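NEQ263 (Nanoarchaeum equitans Kin4-M, PDB 5BN3) forms an ATP synthase core complex with NeqA and probably takes part in nucleotide binding at the interfaces between the two subunits. Local coordinates at residues B[298-303]-B[325-330]; B[122-127]-B[273-278]; B[103-108]-B[266-271]; B[116-121]-B[316-321]; B[131-136]-B[280-285]. One frame throughout, in Å; residues are numbered along the deposited sequence.

Contacts 2 and 4 are buried inside the fold and contacts 1 and 5 are largely buried, contact 1 against the alpha chain and ADP; contact 3 is mostly buried but has exposed residues at its margin, Lys105 and Asn108. Contacts 2 and 5 share strand 273-281 near its two ends, contact 3 holds the short strand 267-268 paired beside it, and strand 131-134 of contact 5 bonds to strand 301-304 of contact 1. Chemistry follows place: regular parallel sheet bonds in contact 5, one side-chain-to-backbone bond in contact 2, direct and water-bridged bonds round a loop in contact 3, and mainly apolar contacts in contact 4. Contact 1 alone bonds directly to ADP, through Arg326.

Contact 1: B[298-303]-B[325-330]; sequences ITEGQY and SRLAKN. With ADP (adenosine-5'-diphosphate), chain C.
Arg326 runs along the backbone of Glu300 and carries on to the ADP, joining the turn in 298-303 to the nucleotide. At its base, Arg326 N donates to Glu300 O at 3.0 Å. With CG beside the backbone N (chi1 -80°), the extended chain passes Glu300, whose CA lies 3.7 Å from Arg326 CD. Farther out, Arg326 NE makes a weak bond of 3.4 Å to Thr299 O. NH1 of Arg326 donates to ADP O3B at 2.7 Å and, weakly, to O2A and O3A, bridging the two phosphates. NH2 is bound by Gly296 O and by a water that donates to Gln302 OE1. Reaching in this way into a nucleotide held mainly by the V-type ATP synthase alpha chain is consistent with the arginine finger of rotary ATPases. A leucine in its place would probably leave these phosphate oxygens without their partner from this chain. Glu300, centre of an inverse gamma turn, sends its carboxylate past Leu327, where OE1 lies 3.4 Å from Leu327 CD1. That carboxylate is held by a salt bridge to Lys129 and by Asn255 of the alpha chain. Next to the turn, Gly301 and Ser325 form an antiparallel non-hydrogen-bonded pair, their CA atoms 4.4 Å apart; a CB on Gly301 would collide with Ser325 CA.

Contact 2: B[122-127]-B[273-278]; sequences HPLLKG and SITLIP
Strand 273-281, part of the central sheet of the nucleotide-binding domain, receives the chain just after the short strand 124-125 through one bond between Thr275 and Gly127. Gly127 N donates to Thr275 OG1 at 2.9 Å, almost straight at 172°. Thr275 can serve two neighbours because its chi1 of -58° sets OG1 beside its own backbone N and swings CG2 out to the other side. There CG2 meets Leu124 tip to tip, 3.7 Å from Leu124 CD1, while the other branch of the leucine faces Ile277, with CD2 4.3 Å from Ile277 CD1. Gly127 also brings its CA to 3.5 Å from Ile274 O, a CA-H...O contact. On the far side of the threonine, the aliphatic part of Lys126 lies against Ser273, with Lys126 CG 3.4 Å from Ser273 OG. Both polar ends turn to the same carboxylate: Lys126 NZ forms a salt bridge with Asp220, and Ser273 OG is hydrogen-bonded to it, which ties the adjoining strand 220-226 into the contact. Strand 124-125, itself paired with 110-111 in a small antiparallel ribbon, thus lies against the mostly parallel core sheet of a P-loop NTPase fold.

Contact 3: B[103-108]-B[266-271]; sequences ARKVPN and SGLTSK
The guanidinium of Arg104 meets segment 266-271 with its edge: Ser266 O, Gly267 CA and a water all lie near its plane. The contact sets the loop 103-108 against strand 267-268, a short strand antiparallel to 273-281 in the sheet of the nucleotide-binding domain. Arg104 NH1 donates to Ser266 O at 2.9 Å, in the carbonyl plane and on a lone pair, while NH2 is held by Glu264 O just before the segment. Two carbonyls thus fix the rotation of the group, and Gly267 beside it carries no CB, which would clash with NH1. The water also accepts from NH1; it takes a further bond of 2.8 Å from Leu268 N and donates to Lys105 O. A methionine in place of Arg104 would probably leave Ser266 O without this donor and the water with one bond fewer, so that this end of the loop is held less firmly. Next in the loop, Lys105 N donates to Leu268 O at 2.9 Å. Leu268, the residue most deeply engaged, lies side by side with Lys105 and points the same way. Its CG stands opposite the backbone N across the first torsion (chi1 177°), which lets CD2 run along the extended lysine, 3.6 Å from Lys105 CD. The same methyl sits 3.9 Å from Pro107 CA. Beyond Leu268, a second water spans the two segments, donating to Ala103 O at 2.7 Å and lying 2.7 Å from Thr269 OG1.

Contact 4: B[116-121]-B[316-321]; sequences SSIDVA and PPIDLL
Ser117 is the residue round which the side chains of loop 316-321 gather, and one group of contacts there is apolar. Ile118 and Ile318 cross at about a right angle, with Ile118 CG1 3.7 Å from Ile318 CD1, and Leu320 brings one methyl to the helical turn 116-119, its CD2 lying 4.1 Å from Ser117 CB. A second group sets oxygens against carbons. The same Leu320 methyl rests against a carbonyl oxygen, CD2 being 3.5 Å from Ser117 O. Ser117 OG sits between its own backbone N and carbonyl carbon (chi1 54°), a rotation that turns it to the loop, 3.4 Å from Ile318 CD1 and 3.8 Å from Pro316 CG. Hydrogen bonds shape the loop itself rather than linking it to the helical turn. Asp319 OD1 accepts from Leu321 N at 3.0 Å, an Asx turn, and also from Lys322 N. Before it, Pro316 follows a cis peptide bond and Pro317 centres an inverse gamma turn, whose closing bond from Ile318 N to Pro316 O is weak. Backbone bonds of Pro317 with Ser306 and of Asp319 with Val304 fasten the loop beside the end of strand 301-304. Leu320 packs on helix 367-384 and Leu321 on helix 334-356, while Ser116 touches helix 367-384 as well, so the junction lies where the nucleotide-binding domain meets the helices of the C-terminal domain.

Contact 5: B[131-136]-B[280-285]; sequences AIFSPP and LTMPGN
Phe133 and Leu280 lie side by side on one face of two parallel strands, 131-134 and 273-281, in the core sheet of the P-loop NTPase fold. The loop that follows strand 131-134 leads to helix 140-151, the place of the P-loop in this fold. The strands are joined by regular bonds, among them Leu280 N to Ile132 O at 3.0 Å and Met282 N to Ser134 O at 2.7 Å. Leu280 adopts the less common first torsion, CG between the backbone N and the carbonyl carbon (chi1 59°), which stands its branches beside the Phe133 ring; CD1 of Leu280 is 3.7 Å from Phe133 CD1. Helix 290-296 covers both side chains. Met282 crosses the phenylalanine at about a right angle, its sulfur 5.2 Å from the ring centroid and oblique to it, a Met-aromatic contact. The bend at its third torsion (chi3 -77°) then turns the methyl away from the ring to Pro135, where Met282 CE lies 3.9 Å from Pro135 CD. On the opposite face are Ser134 and Thr281, turned toward helix 140-151. Thr281 gives its hydroxyl to Asp227 and its methyl to the loop, with CG2 3.7 Å from Pro136 CG. Ser134 OG donates to the Pro135 carbonyl O, a bond from the strand end to the first residue of the loop. Past the strand end, Asn285 lies alongside Pro135, its OD1 3.1 Å from Pro135 CG.

Contact 1: B[298-303]-B[325-330]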
# COMPACT_ATOMS: atom_id res chain seq x y z
N ILE B 298 15.47 3.60 19.31
CA ILE B 298 16.50 2.97 20.14
C ILE B 298 17.62 3.91 20.57
O ILE B 298 17.92 4.02 21.76
CB ILE B 298 17.13 1.75 19.44
CG1 ILE B 298 16.05 0.71 19.12
CG2 ILE B 298 18.19 1.12 20.33
CD1 ILE B 298 16.45 -0.27 18.04
N THR B 299 18.25 4.58 19.61
CA THR B 299 19.33 5.51 19.94
C THR B 299 18.82 6.67 20.80
O THR B 299 17.62 6.95 20.82
CB THR B 299 20.07 6.06 18.69
OG1 THR B 299 19.15 6.76 17.84
CG2 THR B 299 20.71 4.92 17.91
N GLU B 300 19.73 7.33 21.50
CA GLU B 300 19.34 8.42 22.38
C GLU B 300 19.41 9.74 21.62
O GLU B 300 20.06 10.70 22.05
CB GLU B 300 20.21 8.43 23.64
CG GLU B 300 19.88 7.26 24.58
CD GLU B 300 21.04 6.82 25.44
OE1 GLU B 300 22.19 7.25 25.19
OE2 GLU B 300 20.80 6.04 26.39
N GLY B 301 18.72 9.77 20.48
CA GLY B 301 18.70 10.93 19.62
C GLY B 301 19.33 10.66 18.27
O GLY B 301 19.80 9.55 18.00
N GLN B 302 19.34 11.68 17.42
CA GLN B 302 19.91 11.54 16.09
C GLN B 302 20.24 12.90 15.49
O GLN B 302 19.56 13.89 15.76
CB GLN B 302 18.95 10.78 15.17
CG GLN B 302 17.65 11.53 14.84
CD GLN B 302 16.65 11.51 15.98
OE1 GLN B 302 16.55 10.53 16.72
NE2 GLN B 302 15.90 12.61 16.12
N TYR B 303 21.30 12.94 14.68
CA TYR B 303 21.59 14.12 13.88
C TYR B 303 21.09 13.89 12.46
O TYR B 303 21.58 13.02 11.75
CB TYR B 303 23.10 14.42 13.89
CG TYR B 303 23.68 14.59 15.27
CD1 TYR B 303 23.21 15.57 16.13
CD2 TYR B 303 24.71 13.77 15.72
CE1 TYR B 303 23.75 15.73 17.39
CE2 TYR B 303 25.25 13.92 16.98
CZ TYR B 303 24.76 14.91 17.81
OH TYR B 303 25.29 15.07 19.08
N SER B 325 19.22 15.30 20.81
CA SER B 325 20.06 14.57 21.74
C SER B 325 19.27 14.41 23.03
O SER B 325 19.02 15.40 23.73
CB SER B 325 21.37 15.32 22.01
OG SER B 325 22.14 14.66 22.99
N ARG B 326 18.85 13.18 23.33
CA ARG B 326 17.97 12.93 24.47
C ARG B 326 18.59 13.27 25.82
O ARG B 326 17.90 13.75 26.72
CB ARG B 326 17.51 11.47 24.49
CG ARG B 326 16.38 11.15 23.54
CD ARG B 326 16.03 9.67 23.57
NE ARG B 326 15.49 9.22 22.29
CZ ARG B 326 14.20 9.25 21.97
NH1 ARG B 326 13.31 9.72 22.83
NH2 ARG B 326 13.80 8.81 20.78
N LEU B 327 19.88 13.02 25.95
CA LEU B 327 20.55 13.17 27.24
C LEU B 327 21.22 14.53 27.39
O LEU B 327 21.80 14.83 28.43
CB LEU B 327 21.58 12.05 27.43
CG LEU B 327 21.06 10.61 27.30
CD1 LEU B 327 22.16 9.61 27.61
CD2 LEU B 327 19.89 10.40 28.22
N ALA B 328 21.11 15.36 26.35
CA ALA B 328 21.78 16.66 26.29
C ALA B 328 21.65 17.50 27.57
O ALA B 328 22.63 18.05 28.05
CB ALA B 328 21.28 17.45 25.10
N LYS B 329 20.43 17.57 28.10
CA LYS B 329 20.16 18.37 29.30
C LYS B 329 20.98 17.96 30.52
O LYS B 329 21.29 18.79 31.37
CB LYS B 329 18.67 18.33 29.62
N ASN B 330 21.34 16.68 30.60
CA ASN B 330 22.15 16.17 31.71
C ASN B 330 23.52 16.84 31.82
O ASN B 330 24.10 16.89 32.90
CB ASN B 330 22.34 14.65 31.59
CG ASN B 330 21.06 13.88 31.79
OD1 ASN B 330 20.07 14.41 32.27
ND2 ASN B 330 21.09 12.60 31.43
PB ADP C . 9.94 9.12 23.49
O1B ADP C . 8.55 9.42 22.99
O2B ADP C . 9.99 8.29 24.74
O3B ADP C . 10.88 8.67 22.40
PA ADP C . 11.19 10.95 25.32
O1A ADP C . 10.22 10.78 26.46
O2A ADP C . 12.53 10.28 25.38
O3A ADP C . 10.46 10.58 23.93
O5' ADP C . 11.42 12.53 25.12
C5' ADP C . 12.14 13.01 23.99
C4' ADP C . 12.81 14.34 24.31
O4' ADP C . 11.82 15.33 24.64
C3' ADP C . 13.72 14.18 25.52
O3' ADP C . 15.03 14.65 25.18
C2' ADP C . 13.10 15.04 26.60
O2' ADP C . 14.09 15.78 27.30
C1' ADP C . 12.14 15.96 25.88
N9 ADP C . 10.91 16.15 26.69
C8 ADP C . 9.81 15.38 26.65
N7 ADP C . 8.88 15.82 27.53
C5 ADP C . 9.38 16.90 28.15
C6 ADP C . 8.92 17.85 29.19
N6 ADP C . 7.69 17.73 29.75
N1 ADP C . 9.77 18.84 29.54
C2 ADP C . 10.99 18.97 28.99
N3 ADP C . 11.47 18.15 28.04
C4 ADP C . 10.73 17.11 27.59
O HOH W 1 16.34 8.96 18.76

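Contact 2: B[122-127]-B[273-278]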
# COMPACT_ATOMS: atom_id res chain seq x y z
N HIS B 122 22.22 20.30 20.60
CA HIS B 122 22.17 18.83 20.61
C HIS B 122 23.50 18.17 20.97
O HIS B 122 23.97 17.30 20.23
CB HIS B 122 21.71 18.32 19.24
CG HIS B 122 20.54 19.07 18.68
ND1 HIS B 122 19.29 19.05 19.25
CD2 HIS B 122 20.43 19.85 17.57
CE1 HIS B 122 18.47 19.79 18.54
NE2 HIS B 122 19.13 20.29 17.51
N PRO B 123 24.10 18.54 22.12
CA PRO B 123 25.45 18.04 22.39
C PRO B 123 25.51 16.54 22.63
O PRO B 123 24.56 15.95 23.18
CB PRO B 123 25.85 18.79 23.67
CG PRO B 123 24.56 19.12 24.34
CD PRO B 123 23.59 19.38 23.22
N LEU B 124 26.61 15.93 22.21
CA LEU B 124 26.90 14.52 22.45
C LEU B 124 27.52 14.35 23.83
O LEU B 124 28.42 15.11 24.21
CB LEU B 124 27.86 14.01 21.37
CG LEU B 124 28.64 12.71 21.61
CD1 LEU B 124 27.72 11.51 21.61
CD2 LEU B 124 29.72 12.53 20.55
N LEU B 125 27.05 13.36 24.59
CA LEU B 125 27.59 13.09 25.92
C LEU B 125 28.42 11.81 25.91
O LEU B 125 28.18 10.92 25.10
CB LEU B 125 26.47 13.00 26.96
CG LEU B 125 26.05 14.29 27.67
CD1 LEU B 125 25.65 15.36 26.69
CD2 LEU B 125 24.92 14.02 28.64
N LYS B 126 29.39 11.71 26.82
CA LYS B 126 30.25 10.53 26.87
C LYS B 126 29.46 9.31 27.35
O LYS B 126 28.86 9.32 28.43
CB LYS B 126 31.47 10.75 27.77
CG LYS B 126 32.58 9.72 27.55
CD LYS B 126 33.88 10.10 28.25
CE LYS B 126 33.81 9.86 29.74
NZ LYS B 126 35.12 10.10 30.40
N GLY B 127 29.45 8.26 26.53
CA GLY B 127 28.68 7.07 26.83
C GLY B 127 27.34 7.06 26.12
O GLY B 127 26.59 6.08 26.19
N SER B 273 33.73 3.91 29.30
CA SER B 273 32.59 4.30 28.49
C SER B 273 32.70 3.86 27.03
O SER B 273 33.80 3.80 26.47
CB SER B 273 32.39 5.81 28.55
OG SER B 273 33.44 6.50 27.90
N ILE B 274 31.56 3.55 26.43
CA ILE B 274 31.47 3.36 24.99
C ILE B 274 30.52 4.40 24.41
O ILE B 274 29.32 4.37 24.66
CB ILE B 274 30.94 1.96 24.62
CG1 ILE B 274 31.92 0.87 25.08
CG2 ILE B 274 30.73 1.85 23.11
CD1 ILE B 274 31.44 -0.54 24.80
N THR B 275 31.08 5.34 23.65
CA THR B 275 30.26 6.30 22.91
C THR B 275 30.03 5.75 21.51
O THR B 275 30.98 5.44 20.79
CB THR B 275 30.92 7.69 22.85
OG1 THR B 275 31.15 8.17 24.18
CG2 THR B 275 30.02 8.68 22.12
N LEU B 276 28.76 5.61 21.13
CA LEU B 276 28.41 4.91 19.90
C LEU B 276 27.68 5.81 18.91
O LEU B 276 26.68 6.44 19.25
CB LEU B 276 27.55 3.69 20.24
CG LEU B 276 27.02 2.83 19.09
CD1 LEU B 276 28.17 2.32 18.26
CD2 LEU B 276 26.19 1.67 19.62
N ILE B 277 28.20 5.87 17.69
CA ILE B 277 27.57 6.65 16.63
C ILE B 277 27.27 5.77 15.41
O ILE B 277 28.13 5.58 14.55
CB ILE B 277 28.44 7.85 16.22
CG1 ILE B 277 28.73 8.74 17.44
CG2 ILE B 277 27.75 8.67 15.14
CD1 ILE B 277 29.61 9.94 17.14
N PRO B 278 26.05 5.22 15.35
CA PRO B 278 25.62 4.44 14.19
C PRO B 278 25.21 5.39 13.07
O PRO B 278 24.55 6.39 13.34
CB PRO B 278 24.38 3.69 14.69
CG PRO B 278 24.35 3.90 16.19
CD PRO B 278 25.04 5.20 16.42

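Contact 3: B[103-108]-B[266-271]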
# COMPACT_ATOMS: atom_id res chain seq x y z
N ALA B 103 23.90 -1.43 37.05
CA ALA B 103 25.34 -1.19 36.97
C ALA B 103 25.70 0.03 36.13
O ALA B 103 26.85 0.48 36.14
CB ALA B 103 26.04 -2.42 36.43
N ARG B 104 24.73 0.57 35.40
CA ARG B 104 24.97 1.73 34.54
C ARG B 104 25.09 3.03 35.31
O ARG B 104 24.61 3.15 36.44
CB ARG B 104 23.85 1.88 33.51
CG ARG B 104 23.86 0.88 32.38
CD ARG B 104 22.74 1.19 31.38
NE ARG B 104 22.70 0.25 30.27
CZ ARG B 104 23.43 0.38 29.16
NH1 ARG B 104 24.25 1.42 29.03
NH2 ARG B 104 23.34 -0.51 28.19
N LYS B 105 25.73 4.01 34.68
CA LYS B 105 25.66 5.40 35.10
C LYS B 105 25.12 6.21 33.93
O LYS B 105 25.54 6.01 32.79
CB LYS B 105 27.04 5.92 35.50
CG LYS B 105 27.08 7.41 35.79
CD LYS B 105 28.50 7.88 36.08
CE LYS B 105 28.59 9.40 36.08
NZ LYS B 105 30.00 9.86 36.17
N VAL B 106 24.17 7.10 34.20
CA VAL B 106 23.61 7.94 33.14
C VAL B 106 24.63 8.97 32.67
O VAL B 106 25.18 9.70 33.49
CB VAL B 106 22.33 8.66 33.62
CG1 VAL B 106 21.76 9.51 32.50
CG2 VAL B 106 21.30 7.64 34.09
N PRO B 107 24.89 9.01 31.35
CA PRO B 107 25.82 9.99 30.77
C PRO B 107 25.47 11.42 31.18
O PRO B 107 24.29 11.78 31.18
CB PRO B 107 25.61 9.79 29.26
CG PRO B 107 25.25 8.34 29.14
CD PRO B 107 24.40 8.05 30.35
N ASN B 108 26.48 12.21 31.53
CA ASN B 108 26.27 13.56 32.03
C ASN B 108 27.41 14.51 31.65
O ASN B 108 27.43 15.67 32.07
CB ASN B 108 26.12 13.55 33.55
CG ASN B 108 27.40 13.15 34.25
OD1 ASN B 108 28.13 12.27 33.78
ND2 ASN B 108 27.69 13.78 35.38
N SER B 266 26.54 -0.14 24.61
CA SER B 266 27.19 1.15 24.70
C SER B 266 26.86 1.70 26.07
O SER B 266 26.08 1.09 26.81
CB SER B 266 26.62 2.09 23.64
OG SER B 266 25.22 2.24 23.81
N GLY B 267 27.44 2.84 26.42
CA GLY B 267 27.06 3.48 27.66
C GLY B 267 28.20 3.83 28.58
O GLY B 267 29.38 3.78 28.21
N LEU B 268 27.84 4.20 29.80
CA LEU B 268 28.79 4.68 30.78
C LEU B 268 28.72 3.85 32.05
O LEU B 268 27.64 3.48 32.51
CB LEU B 268 28.52 6.15 31.10
CG LEU B 268 29.36 6.84 32.17
CD1 LEU B 268 30.79 6.97 31.70
CD2 LEU B 268 28.78 8.21 32.49
N THR B 269 29.89 3.54 32.61
CA THR B 269 29.98 2.85 33.88
C THR B 269 31.04 3.57 34.71
O THR B 269 31.64 4.54 34.23
CB THR B 269 30.34 1.36 33.68
OG1 THR B 269 29.96 0.60 34.84
CG2 THR B 269 31.83 1.19 33.43
N SER B 270 31.28 3.13 35.94
CA SER B 270 32.28 3.78 36.77
C SER B 270 33.70 3.59 36.23
O SER B 270 34.59 4.40 36.48
CB SER B 270 32.20 3.27 38.22
OG SER B 270 32.36 1.87 38.27
N LYS B 271 33.90 2.51 35.47
CA LYS B 271 35.22 2.14 34.97
C LYS B 271 35.59 2.73 33.61
O LYS B 271 36.75 3.02 33.34
CB LYS B 271 35.35 0.61 34.91
CG LYS B 271 35.11 -0.09 36.23
CD LYS B 271 35.99 0.46 37.33
CE LYS B 271 35.81 -0.32 38.62
NZ LYS B 271 36.31 0.43 39.81
O HOH W 2 29.16 0.90 37.40
O HOH W 3 25.14 3.91 30.66

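Contact 4: B[116-121]-B[316-321]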
# COMPACT_ATOMS: atom_id res chain seq x y z
N SER B 116 29.07 23.87 15.92
CA SER B 116 28.04 24.68 16.56
C SER B 116 26.64 24.07 16.49
O SER B 116 25.91 24.05 17.48
CB SER B 116 28.01 26.08 15.95
OG SER B 116 29.26 26.72 16.08
N SER B 117 26.27 23.57 15.31
CA SER B 117 24.95 22.99 15.10
C SER B 117 24.70 21.76 15.97
O SER B 117 23.56 21.35 16.18
CB SER B 117 24.75 22.65 13.62
OG SER B 117 25.79 21.83 13.13
N ILE B 118 25.78 21.17 16.49
CA ILE B 118 25.67 20.06 17.44
C ILE B 118 25.82 20.54 18.89
O ILE B 118 24.93 20.31 19.71
CB ILE B 118 26.74 18.98 17.15
CG1 ILE B 118 26.45 18.27 15.83
CG2 ILE B 118 26.80 17.97 18.29
CD1 ILE B 118 27.47 17.21 15.46
N ASP B 119 26.93 21.20 19.19
CA ASP B 119 27.31 21.51 20.57
C ASP B 119 26.30 22.33 21.39
O ASP B 119 26.11 22.07 22.57
CB ASP B 119 28.68 22.20 20.61
CG ASP B 119 29.81 21.26 20.26
OD1 ASP B 119 29.61 20.03 20.29
OD2 ASP B 119 30.92 21.76 19.98
N VAL B 120 25.66 23.32 20.76
CA VAL B 120 24.74 24.19 21.48
C VAL B 120 23.43 23.49 21.86
O VAL B 120 23.12 23.32 23.03
CB VAL B 120 24.43 25.48 20.69
CG1 VAL B 120 23.43 26.33 21.44
CG2 VAL B 120 25.70 26.26 20.44
N ALA B 121 22.68 23.06 20.85
CA ALA B 121 21.34 22.53 21.09
C ALA B 121 21.29 21.01 21.23
O ALA B 121 20.41 20.48 21.91
CB ALA B 121 20.39 22.98 20.00
N PRO B 316 27.92 21.83 7.88
CA PRO B 316 27.20 20.56 7.74
C PRO B 316 25.70 20.78 7.66
O PRO B 316 25.17 21.62 8.38
CB PRO B 316 27.56 19.81 9.03
CG PRO B 316 27.80 20.91 10.03
CD PRO B 316 28.39 22.06 9.26
N PRO B 317 25.02 20.02 6.79
CA PRO B 317 23.60 20.26 6.51
C PRO B 317 22.68 19.67 7.58
O PRO B 317 21.78 18.88 7.25
CB PRO B 317 23.39 19.55 5.18
CG PRO B 317 24.35 18.40 5.23
CD PRO B 317 25.55 18.90 6.00
N ILE B 318 22.88 20.07 8.83
CA ILE B 318 22.11 19.53 9.95
C ILE B 318 20.77 20.25 10.17
O ILE B 318 20.74 21.47 10.36
CB ILE B 318 22.93 19.58 11.26
CG1 ILE B 318 24.11 18.60 11.17
CG2 ILE B 318 22.06 19.24 12.46
CD1 ILE B 318 24.99 18.58 12.41
N ASP B 319 19.68 19.49 10.14
CA ASP B 319 18.36 20.00 10.48
C ASP B 319 18.29 20.19 11.99
O ASP B 319 18.23 19.21 12.74
CB ASP B 319 17.28 19.02 10.00
CG ASP B 319 15.87 19.58 10.10
OD1 ASP B 319 15.53 20.25 11.10
OD2 ASP B 319 15.08 19.35 9.15
N LEU B 320 18.29 21.44 12.44
CA LEU B 320 18.33 21.76 13.86
C LEU B 320 17.10 21.29 14.63
O LEU B 320 17.17 21.06 15.84
CB LEU B 320 18.50 23.27 14.07
CG LEU B 320 19.90 23.86 13.90
CD1 LEU B 320 19.88 25.37 14.14
CD2 LEU B 320 20.87 23.20 14.85
N LEU B 321 15.98 21.14 13.93
CA LEU B 321 14.72 20.83 14.59
C LEU B 321 14.37 19.34 14.54
O LEU B 321 13.76 18.81 15.48
CB LEU B 321 13.59 21.69 14.02
CG LEU B 321 13.80 23.18 14.28
CD1 LEU B 321 12.68 24.02 13.69
CD2 LEU B 321 13.90 23.42 15.76

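Contact 5: B[131-136]-B[280-285]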
# COMPACT_ATOMS: atom_id res chain seq x y z
N ALA B 131 22.63 8.48 16.62
CA ALA B 131 22.78 8.13 15.21
C ALA B 131 22.90 9.36 14.31
O ALA B 131 22.48 10.45 14.68
CB ALA B 131 21.62 7.27 14.76
N ILE B 132 23.48 9.16 13.13
CA ILE B 132 23.40 10.15 12.07
C ILE B 132 22.51 9.59 10.97
O ILE B 132 22.78 8.52 10.43
CB ILE B 132 24.80 10.48 11.50
CG1 ILE B 132 25.71 11.05 12.59
CG2 ILE B 132 24.69 11.48 10.35
CD1 ILE B 132 27.15 11.24 12.14
N PHE B 133 21.42 10.30 10.66
CA PHE B 133 20.52 9.90 9.58
C PHE B 133 20.83 10.78 8.38
O PHE B 133 20.88 12.01 8.51
CB PHE B 133 19.05 10.13 9.96
CG PHE B 133 18.53 9.22 11.04
CD1 PHE B 133 19.32 8.24 11.61
CD2 PHE B 133 17.21 9.34 11.47
CE1 PHE B 133 18.82 7.41 12.60
CE2 PHE B 133 16.71 8.52 12.46
CZ PHE B 133 17.51 7.55 13.02
N SER B 134 21.02 10.18 7.21
CA SER B 134 21.32 10.97 6.02
C SER B 134 20.53 10.53 4.79
O SER B 134 20.33 9.33 4.57
CB SER B 134 22.82 10.95 5.70
OG SER B 134 23.10 11.65 4.50
N PRO B 135 20.08 11.50 3.98
CA PRO B 135 19.60 11.20 2.63
C PRO B 135 20.77 10.66 1.82
O PRO B 135 21.91 10.96 2.16
CB PRO B 135 19.20 12.58 2.09
CG PRO B 135 18.99 13.44 3.30
CD PRO B 135 19.96 12.93 4.33
N PRO B 136 20.49 9.86 0.78
CA PRO B 136 21.59 9.41 -0.08
C PRO B 136 22.35 10.59 -0.67
O PRO B 136 21.73 11.59 -1.04
CB PRO B 136 20.86 8.67 -1.20
CG PRO B 136 19.60 8.19 -0.57
CD PRO B 136 19.20 9.26 0.41
N LEU B 280 23.35 5.80 9.21
CA LEU B 280 22.51 5.14 8.22
C LEU B 280 22.01 6.08 7.13
O LEU B 280 21.85 7.29 7.35
CB LEU B 280 21.33 4.41 8.89
CG LEU B 280 20.33 5.18 9.74
CD1 LEU B 280 19.20 5.74 8.90
CD2 LEU B 280 19.77 4.28 10.83
N THR B 281 21.77 5.51 5.96
CA THR B 281 21.14 6.23 4.86
C THR B 281 19.65 5.99 4.96
O THR B 281 19.21 4.83 5.05
CB THR B 281 21.65 5.72 3.50
OG1 THR B 281 23.07 5.94 3.41
CG2 THR B 281 20.96 6.45 2.37
N MET B 282 18.86 7.06 4.98
CA MET B 282 17.41 6.93 4.93
C MET B 282 17.01 6.71 3.48
O MET B 282 17.06 7.65 2.69
CB MET B 282 16.73 8.21 5.46
CG MET B 282 17.11 8.59 6.88
SD MET B 282 16.25 10.07 7.47
CE MET B 282 17.18 11.36 6.64
N PRO B 283 16.62 5.47 3.12
CA PRO B 283 16.39 5.04 1.74
C PRO B 283 15.86 6.13 0.79
O PRO B 283 16.68 6.79 0.16
CB PRO B 283 15.42 3.88 1.90
CG PRO B 283 15.88 3.24 3.19
CD PRO B 283 16.27 4.40 4.08
N GLY B 284 14.55 6.35 0.72
CA GLY B 284 14.01 7.40 -0.15
C GLY B 284 14.02 8.78 0.50
O GLY B 284 13.10 9.57 0.28
N ASN B 285 15.06 9.07 1.29
CA ASN B 285 15.06 10.24 2.16
C ASN B 285 13.78 10.27 3.01
O ASN B 285 13.17 11.32 3.21
CB ASN B 285 15.24 11.54 1.37
CG ASN B 285 15.53 12.74 2.26
OD1 ASN B 285 15.96 12.59 3.40
ND2 ASN B 285 15.30 13.94 1.73